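PDB 3HP0: putative polyketide biosynthesis enoyl-CoA hydratase homolog pksH, which dehydrates the (S)-3-hydroxy-3-methylglutaryl group carried on PksL to a 3-methylglutaconyl group during synthesis of the antibiotic bacillaene. Local coordinates for residues D33-I36 and E37-Q41; E87-Y90 and D91-K95; A208-K211 and Q212-S216. All coordinates share one frame; numbering follows the deposited sequence.

Contact 1. Residues D33-I36 and E37-Q41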
loop_
_atom_site.group_PDB
_atom_site.type_symbol
_atom_site.label_atom_id
_atom_site.label_comp_id
_atom_site.label_asym_id
_atom_site.label_seq_id
_atom_site.Cartn_x
_atom_site.Cartn_y
_atom_site.Cartn_z
ATOM N N ASP A 33 -1.258 11.772 7.118
ATOM C CA ASP A 33 -0.603 12.562 6.075
ATOM C C ASP A 33 0.859 12.782 6.432
ATOM O O ASP A 33 1.659 13.168 5.583
ATOM C CB ASP A 33 -1.312 13.906 5.881
ATOM C CG ASP A 33 -2.786 13.738 5.548
ATOM O OD1 ASP A 33 -3.585 13.536 6.490
ATOM O OD2 ASP A 33 -3.142 13.794 4.347
ATOM N N THR A 34 1.206 12.529 7.690
ATOM C CA THR A 34 2.585 12.685 8.143
ATOM C C THR A 34 3.376 11.455 7.690
ATOM O O THR A 34 4.534 11.549 7.264
ATOM C CB THR A 34 2.653 12.795 9.689
ATOM O OG1 THR A 34 1.804 13.860 10.127
ATOM C CG2 THR A 34 4.077 13.069 10.161
ATOM N N LEU A 35 2.723 10.300 7.787
ATOM C CA LEU A 35 3.313 9.025 7.398
ATOM C C LEU A 35 3.808 9.045 5.954
ATOM O O LEU A 35 4.865 8.498 5.650
ATOM C CB LEU A 35 2.287 7.899 7.585
ATOM C CG LEU A 35 2.711 6.469 7.233
ATOM C CD1 LEU A 35 1.910 5.478 8.047
ATOM C CD2 LEU A 35 2.512 6.222 5.756
ATOM N N ILE A 36 3.042 9.674 5.066
ATOM C CA ILE A 36 3.411 9.762 3.655
ATOM C C ILE A 36 4.679 10.584 3.460
ATOM O O ILE A 36 5.561 10.222 2.675
ATOM C CB ILE A 36 2.289 10.412 2.831
ATOM C CG1 ILE A 36 1.046 9.526 2.864
ATOM C CG2 ILE A 36 2.754 10.638 1.402
ATOM C CD1 ILE A 36 -0.133 10.107 2.117
ATOM N N GLU A 37 4.754 11.698 4.175
ATOM C CA GLU A 37 5.900 12.591 4.100
ATOM C C GLU A 37 7.167 11.917 4.631
ATOM O O GLU A 37 8.226 11.999 4.012
ATOM C CB GLU A 37 5.605 13.880 4.883
ATOM C CG GLU A 37 6.749 14.893 4.911
ATOM C CD GLU A 37 7.302 15.206 3.527
ATOM O OE1 GLU A 37 7.871 14.295 2.885
ATOM O OE2 GLU A 37 7.171 16.362 3.076
ATOM N N GLU A 38 7.056 11.247 5.771
ATOM C CA GLU A 38 8.200 10.563 6.365
ATOM C C GLU A 38 8.770 9.482 5.446
ATOM O O GLU A 38 9.980 9.273 5.402
ATOM C CB GLU A 38 7.801 9.947 7.706
ATOM C CG GLU A 38 7.677 10.961 8.828
ATOM C CD GLU A 38 7.078 10.365 10.089
ATOM O OE1 GLU A 38 7.353 9.179 10.375
ATOM O OE2 GLU A 38 6.342 11.083 10.801
ATOM N N CYS A 39 7.890 8.800 4.718
ATOM C CA CYS A 39 8.298 7.745 3.793
ATOM C C CYS A 39 9.024 8.333 2.591
ATOM O O CYS A 39 10.092 7.853 2.205
ATOM C CB CYS A 39 7.081 6.952 3.311
ATOM S SG CYS A 39 6.343 5.864 4.553
ATOM N N LEU A 40 8.445 9.369 1.998
ATOM C CA LEU A 40 9.062 10.013 0.846
ATOM C C LEU A 40 10.451 10.491 1.235
ATOM O O LEU A 40 11.386 10.461 0.437
ATOM C CB LEU A 40 8.209 11.194 0.396
ATOM C CG LEU A 40 6.832 10.762 -0.104
ATOM C CD1 LEU A 40 5.937 11.969 -0.303
ATOM C CD2 LEU A 40 7.004 9.992 -1.402
ATOM N N GLN A 41 10.565 10.917 2.485
ATOM C CA GLN A 41 11.808 11.413 3.051
ATOM C C GLN A 41 12.829 10.288 3.225
ATOM O O GLN A 41 14.024 10.475 2.989
ATOM C CB GLN A 41 11.508 12.054 4.399
ATOM C CG GLN A 41 12.707 12.614 5.108
ATOM C CD GLN A 41 12.370 13.045 6.518
ATOM O OE1 GLN A 41 11.404 13.780 6.743
ATOM N NE2 GLN A 41 13.166 12.592 7.480
#
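Glu38 and Thr34 meet one turn apart at the start of helix 34-48, and the glutamate can be followed outward from its root. Its CB lies 3.7 Å from Thr34 O, the carbonyl that accepts the Glu38 N-H at 2.9 Å in a nearly linear bond (167°). CG stays beside the same oxygen, at 3.6 Å, because chi1 of -76° sets CG opposite the carbonyl carbon and beside the backbone N, so that the chain leans back along the preceding turn. Beyond CG the chain is extended. CD passes 4.0 Å from Thr34 CG2, and OE2 comes to 3.1 Å from that methyl, a close touch of a carboxylate oxygen on a methyl group and not a hydrogen bond. The methyl is turned to this side because, with OG1 beside the threonine's backbone N (chi1 -55°), CG2 stands anti to that nitrogen. At the tip, the buried carboxylate receives the backbone N-H of Gln7 on OE2 and that of Thr8 on OE1, with a weaker bond from Ile9 N to OE1. Glutamate suits the position: it is long enough to span from the helix to the chain entering strand 9-14, and its two oxygens accept the N-H groups met there.

Round the helix the side chains turn apolar. Ile36 and Leu40 lie alongside each other and point the same way, with CG2 of Ile36 3.8 Å from CD1 of Leu40, while Leu35 CD2 rests 4.0 Å from Cys39 SG. The branched isoleucine and leucine fill the side facing helix 87-98. Leu35 and Cys39 touch Phe22 of strand 17-22, as befits the helix of a beta-alpha-beta crossover that links strand 17-22 to its parallel neighbour 53-57.

Contact 2. Residues E87-Y90 and D91-K95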
loop_
_atom_site.group_PDB
_atom_site.type_symbol
_atom_site.label_atom_id
_atom_site.label_comp_id
_atom_site.label_asym_id
_atom_site.label_seq_id
_atom_site.Cartn_x
_atom_site.Cartn_y
_atom_site.Cartn_z
ATOM N N GLU A 87 -2.567 12.601 -3.925
ATOM C CA GLU A 87 -1.428 12.622 -4.829
ATOM C C GLU A 87 -0.149 12.195 -4.125
ATOM O O GLU A 87 0.629 11.420 -4.670
ATOM C CB GLU A 87 -1.257 14.009 -5.450
ATOM C CG GLU A 87 0.069 14.218 -6.177
ATOM C CD GLU A 87 -0.046 15.189 -7.340
ATOM O OE1 GLU A 87 -0.973 16.027 -7.325
ATOM O OE2 GLU A 87 0.791 15.117 -8.267
ATOM N N PRO A 88 0.094 12.700 -2.905
ATOM C CA PRO A 88 1.318 12.291 -2.212
ATOM C C PRO A 88 1.372 10.768 -2.017
ATOM O O PRO A 88 2.400 10.129 -2.265
ATOM C CB PRO A 88 1.227 13.054 -0.891
ATOM C CG PRO A 88 0.540 14.316 -1.298
ATOM C CD PRO A 88 -0.567 13.804 -2.189
ATOM N N LEU A 89 0.260 10.190 -1.574
ATOM C CA LEU A 89 0.184 8.752 -1.363
ATOM C C LEU A 89 0.406 8.000 -2.682
ATOM O O LEU A 89 1.166 7.029 -2.739
ATOM C CB LEU A 89 -1.186 8.372 -0.791
ATOM C CG LEU A 89 -1.405 6.878 -0.535
ATOM C CD1 LEU A 89 -0.440 6.406 0.545
ATOM C CD2 LEU A 89 -2.844 6.618 -0.106
ATOM N N TYR A 90 -0.258 8.456 -3.739
ATOM C CA TYR A 90 -0.134 7.809 -5.038
ATOM C C TYR A 90 1.301 7.851 -5.542
ATOM O O TYR A 90 1.823 6.841 -6.014
ATOM C CB TYR A 90 -1.050 8.474 -6.057
ATOM C CG TYR A 90 -1.374 7.605 -7.257
ATOM C CD1 TYR A 90 -2.549 6.843 -7.292
ATOM C CD2 TYR A 90 -0.522 7.560 -8.367
ATOM C CE1 TYR A 90 -2.872 6.077 -8.395
ATOM C CE2 TYR A 90 -0.839 6.782 -9.486
ATOM C CZ TYR A 90 -2.017 6.051 -9.496
ATOM O OH TYR A 90 -2.372 5.331 -10.614
ATOM N N ASP A 91 1.939 9.015 -5.431
ATOM C CA ASP A 91 3.321 9.174 -5.879
ATOM C C ASP A 91 4.286 8.339 -5.062
ATOM O O ASP A 91 5.301 7.882 -5.577
ATOM C CB ASP A 91 3.737 10.644 -5.840
ATOM C CG ASP A 91 3.080 11.445 -6.934
ATOM O OD1 ASP A 91 3.005 10.927 -8.068
ATOM O OD2 ASP A 91 2.642 12.582 -6.667
ATOM N N LEU A 92 3.963 8.150 -3.789
ATOM C CA LEU A 92 4.774 7.328 -2.900
ATOM C C LEU A 92 4.727 5.889 -3.424
ATOM O O LEU A 92 5.766 5.247 -3.616
ATOM C CB LEU A 92 4.207 7.382 -1.490
ATOM C CG LEU A 92 4.739 6.405 -0.443
ATOM C CD1 LEU A 92 6.254 6.488 -0.344
ATOM C CD2 LEU A 92 4.081 6.729 0.886
ATOM N N TRP A 93 3.522 5.389 -3.675
ATOM C CA TRP A 93 3.382 4.034 -4.180
ATOM C C TRP A 93 4.080 3.913 -5.525
ATOM O O TRP A 93 4.629 2.861 -5.850
ATOM C CB TRP A 93 1.906 3.654 -4.310
ATOM C CG TRP A 93 1.226 3.451 -2.978
ATOM C CD1 TRP A 93 1.832 3.204 -1.780
ATOM C CD2 TRP A 93 -0.181 3.447 -2.724
ATOM N NE1 TRP A 93 0.889 3.047 -0.794
ATOM C CE2 TRP A 93 -0.356 3.190 -1.345
ATOM C CE3 TRP A 93 -1.315 3.638 -3.526
ATOM C CZ2 TRP A 93 -1.622 3.119 -0.747
ATOM C CZ3 TRP A 93 -2.573 3.569 -2.935
ATOM C CH2 TRP A 93 -2.715 3.312 -1.558
HETATM N N MSE A 94 4.072 4.997 -6.301
HETATM C CA MSE A 94 4.737 4.990 -7.604
HETATM C C MSE A 94 6.249 4.924 -7.416
HETATM O O MSE A 94 6.949 4.246 -8.159
HETATM C CB MSE A 94 4.396 6.243 -8.406
HETATM C CG MSE A 94 2.970 6.301 -8.907
HETATM SE SE MSE A 94 2.804 7.484 -10.450
HETATM C CE MSE A 94 3.260 6.195 -11.827
ATOM N N LYS A 95 6.737 5.629 -6.405
ATOM C CA LYS A 95 8.163 5.677 -6.102
ATOM C C LYS A 95 8.650 4.257 -5.788
ATOM O O LYS A 95 9.708 3.826 -6.263
ATOM C CB LYS A 95 8.400 6.593 -4.896
ATOM C CG LYS A 95 9.753 7.277 -4.846
ATOM C CD LYS A 95 9.835 8.374 -5.899
ATOM C CE LYS A 95 10.857 9.448 -5.520
ATOM N NZ LYS A 95 10.850 10.612 -6.470
#
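Leu89 lies over one face of the Trp93 indole. Its CG stands 3.9 Å from the centroid of the six-membered ring and only 14° off the normal, a CH-pi contact, while CD2 reaches CH2 of Trp93 at 3.6 Å. Leu89 CG is anti to its backbone N (chi1 179°) and Trp93 CG lies beside its own (chi1 -71°), which brings the leucine branch over the indole. Both leucine methyls touch the ring, and a branched side chain suits a broad flat partner. One residue on round the helix, Tyr90 meets Met94, a selenomethionine: Met94 CG is 3.8 Å from Tyr90 CD2, and SE sits at the ring edge, 5.0 Å from its centroid, in a Met-aromatic contact. Both pairs are i, i+4 neighbours on helix 87-98 of this crotonase-family fold, and the bonds from Trp93 N to Leu89 O and from Met94 N to Tyr90 O fix their spacing. A third such pair is acidic: OE2 of Glu87 is 3.5 Å from OD2 of Asp91. Lys225 on helix 220-235 forms salt bridges with Glu87 OE2 and Asp91 OD1, which probably offsets the repulsion. Further out, Phe118 meets Trp93 edge-to-face, and the Tyr90 hydroxyl bonds to Val221 O, holding the ring that Met94 touches.

Contact 3. Residues A208-K211 and Q212-S216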
loop_
_atom_site.group_PDB
_atom_site.type_symbol
_atom_site.label_atom_id
_atom_site.label_comp_id
_atom_site.label_asym_id
_atom_site.label_seq_id
_atom_site.Cartn_x
_atom_site.Cartn_y
_atom_site.Cartn_z
ATOM N N ALA A 208 18.464 -0.017 -10.813
ATOM C CA ALA A 208 17.871 1.244 -11.238
ATOM C C ALA A 208 17.602 1.265 -12.747
ATOM O O ALA A 208 16.512 1.634 -13.179
ATOM C CB ALA A 208 18.780 2.416 -10.831
ATOM N N HIS A 209 18.587 0.857 -13.545
ATOM C CA HIS A 209 18.416 0.834 -14.993
ATOM C C HIS A 209 17.370 -0.198 -15.391
ATOM O O HIS A 209 16.621 0.017 -16.333
ATOM C CB HIS A 209 19.731 0.499 -15.691
ATOM C CG HIS A 209 20.712 1.629 -15.711
ATOM N ND1 HIS A 209 20.454 2.828 -16.342
ATOM C CD2 HIS A 209 21.965 1.731 -15.203
ATOM C CE1 HIS A 209 21.507 3.619 -16.224
ATOM N NE2 HIS A 209 22.436 2.977 -15.538
ATOM N N TYR A 210 17.328 -1.321 -14.679
ATOM C CA TYR A 210 16.359 -2.359 -14.985
ATOM C C TYR A 210 14.951 -1.866 -14.661
ATOM O O TYR A 210 14.032 -2.023 -15.473
ATOM C CB TYR A 210 16.662 -3.654 -14.207
ATOM C CG TYR A 210 15.486 -4.606 -14.226
ATOM C CD1 TYR A 210 15.006 -5.123 -15.431
ATOM C CD2 TYR A 210 14.765 -4.869 -13.066
ATOM C CE1 TYR A 210 13.833 -5.860 -15.486
ATOM C CE2 TYR A 210 13.579 -5.611 -13.109
ATOM C CZ TYR A 210 13.123 -6.094 -14.322
ATOM O OH TYR A 210 11.936 -6.774 -14.382
ATOM N N LYS A 211 14.774 -1.255 -13.488
ATOM C CA LYS A 211 13.452 -0.752 -13.134
ATOM C C LYS A 211 13.029 0.388 -14.059
ATOM O O LYS A 211 11.856 0.481 -14.416
ATOM C CB LYS A 211 13.384 -0.323 -11.657
ATOM C CG LYS A 211 13.708 -1.475 -10.690
ATOM C CD LYS A 211 12.751 -1.581 -9.519
ATOM C CE LYS A 211 12.768 -0.335 -8.655
ATOM N NZ LYS A 211 11.724 -0.314 -7.598
ATOM N N GLN A 212 13.965 1.243 -14.472
ATOM C CA GLN A 212 13.592 2.330 -15.374
ATOM C C GLN A 212 13.054 1.742 -16.663
ATOM O O GLN A 212 12.050 2.204 -17.194
ATOM C CB GLN A 212 14.778 3.258 -15.672
ATOM C CG GLN A 212 15.289 3.979 -14.433
ATOM C CD GLN A 212 16.417 4.955 -14.736
ATOM O OE1 GLN A 212 17.040 4.896 -15.808
ATOM N NE2 GLN A 212 16.696 5.853 -13.787
ATOM N N PHE A 213 13.715 0.706 -17.158
ATOM C CA PHE A 213 13.279 0.036 -18.381
ATOM C C PHE A 213 11.843 -0.529 -18.247
ATOM O O PHE A 213 11.011 -0.334 -19.137
ATOM C CB PHE A 213 14.259 -1.090 -18.714
ATOM C CG PHE A 213 13.797 -1.983 -19.818
ATOM C CD1 PHE A 213 13.860 -1.561 -21.136
ATOM C CD2 PHE A 213 13.263 -3.239 -19.535
ATOM C CE1 PHE A 213 13.400 -2.369 -22.165
ATOM C CE2 PHE A 213 12.804 -4.048 -20.548
ATOM C CZ PHE A 213 12.871 -3.615 -21.873
HETATM N N MSE A 214 11.561 -1.232 -17.147
HETATM C CA MSE A 214 10.220 -1.791 -16.929
HETATM C C MSE A 214 9.195 -0.648 -16.871
HETATM O O MSE A 214 8.083 -0.781 -17.374
HETATM C CB MSE A 214 10.149 -2.618 -15.621
HETATM C CG MSE A 214 10.838 -3.969 -15.690
HETATM SE SE MSE A 214 10.081 -5.176 -17.054
HETATM C CE MSE A 214 9.163 -6.441 -15.847
ATOM N N SER A 215 9.574 0.471 -16.255
ATOM C CA SER A 215 8.680 1.620 -16.173
ATOM C C SER A 215 8.337 2.185 -17.545
ATOM O O SER A 215 7.178 2.471 -17.816
ATOM C CB SER A 215 9.301 2.739 -15.337
ATOM O OG SER A 215 9.055 2.528 -13.962
ATOM N N SER A 216 9.336 2.353 -18.408
ATOM C CA SER A 216 9.074 2.920 -19.728
ATOM C C SER A 216 8.226 1.974 -20.577
ATOM O O SER A 216 7.461 2.401 -21.436
ATOM C CB SER A 216 10.385 3.251 -20.450
ATOM O OG SER A 216 11.021 2.080 -20.911
HETATM O O HOH W 1 17.825 2.788 -17.912
HETATM O O HOH W 2 10.062 -0.267 -12.527
#
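Ala208, His209, Tyr210 and Lys211 each offer the carbonyl oxygen to the N-H four residues on, from Gln212 to Ser215, in regular alpha-helical bonds of 2.9 to 3.1 Å between those O and N atoms. On this frame Tyr210 and Met214, a selenomethionine, meet at the exposed surface. A chi1 of -74° sets Met214 CG beside its own backbone N, 3.4 Å from Tyr210 CZ, and bends at chi2 and chi3 then direct SE and CE. SE lies 5.1 Å from the ring centroid, 57° off its normal, an oblique Met-aromatic contact. A flexible, polarisable side chain can follow an aromatic ring in this way. His209 and Gln212 run alongside each other with ring and amide planes nearly perpendicular (83°). A water joins them, donating to Gln212 OE1 at 3.1 Å and meeting His209 ND1 in the plane of the imidazole; two polar side chains suit this solvent-facing side. A second water donates to Lys211 O at 2.7 Å and accepts from Ser215 OG. Lys211 is buried, and its long chain carries NZ to a salt bridge with Asp123 and a hydrogen bond with Tyr101 O, tying helix 204-217 to the residues just before strands 124-127 and 102-107.

Contacts 1 and 2 lie on two helices packed against each other, their centres about 10 Å apart. Ile36 CD1 touches Leu89 CB at 3.5 Å, and Leu92 CD1 reaches Leu40 CD2 at 3.7 Å. Neither contact includes a catalytic residue, but the side chain of Asp33 is about 8 Å from that of Asp68, and the side chain of Trp93 about 10 Å from that of Glu137. Contact 3 lies on the periphery, away from the active site, and touches neither of the others. Its centre is about 17 Å from that of contact 2, with nearest atoms about 5 Å apart, and about 24 Å from that of contact 1, with nearest atoms about 13 Å apart.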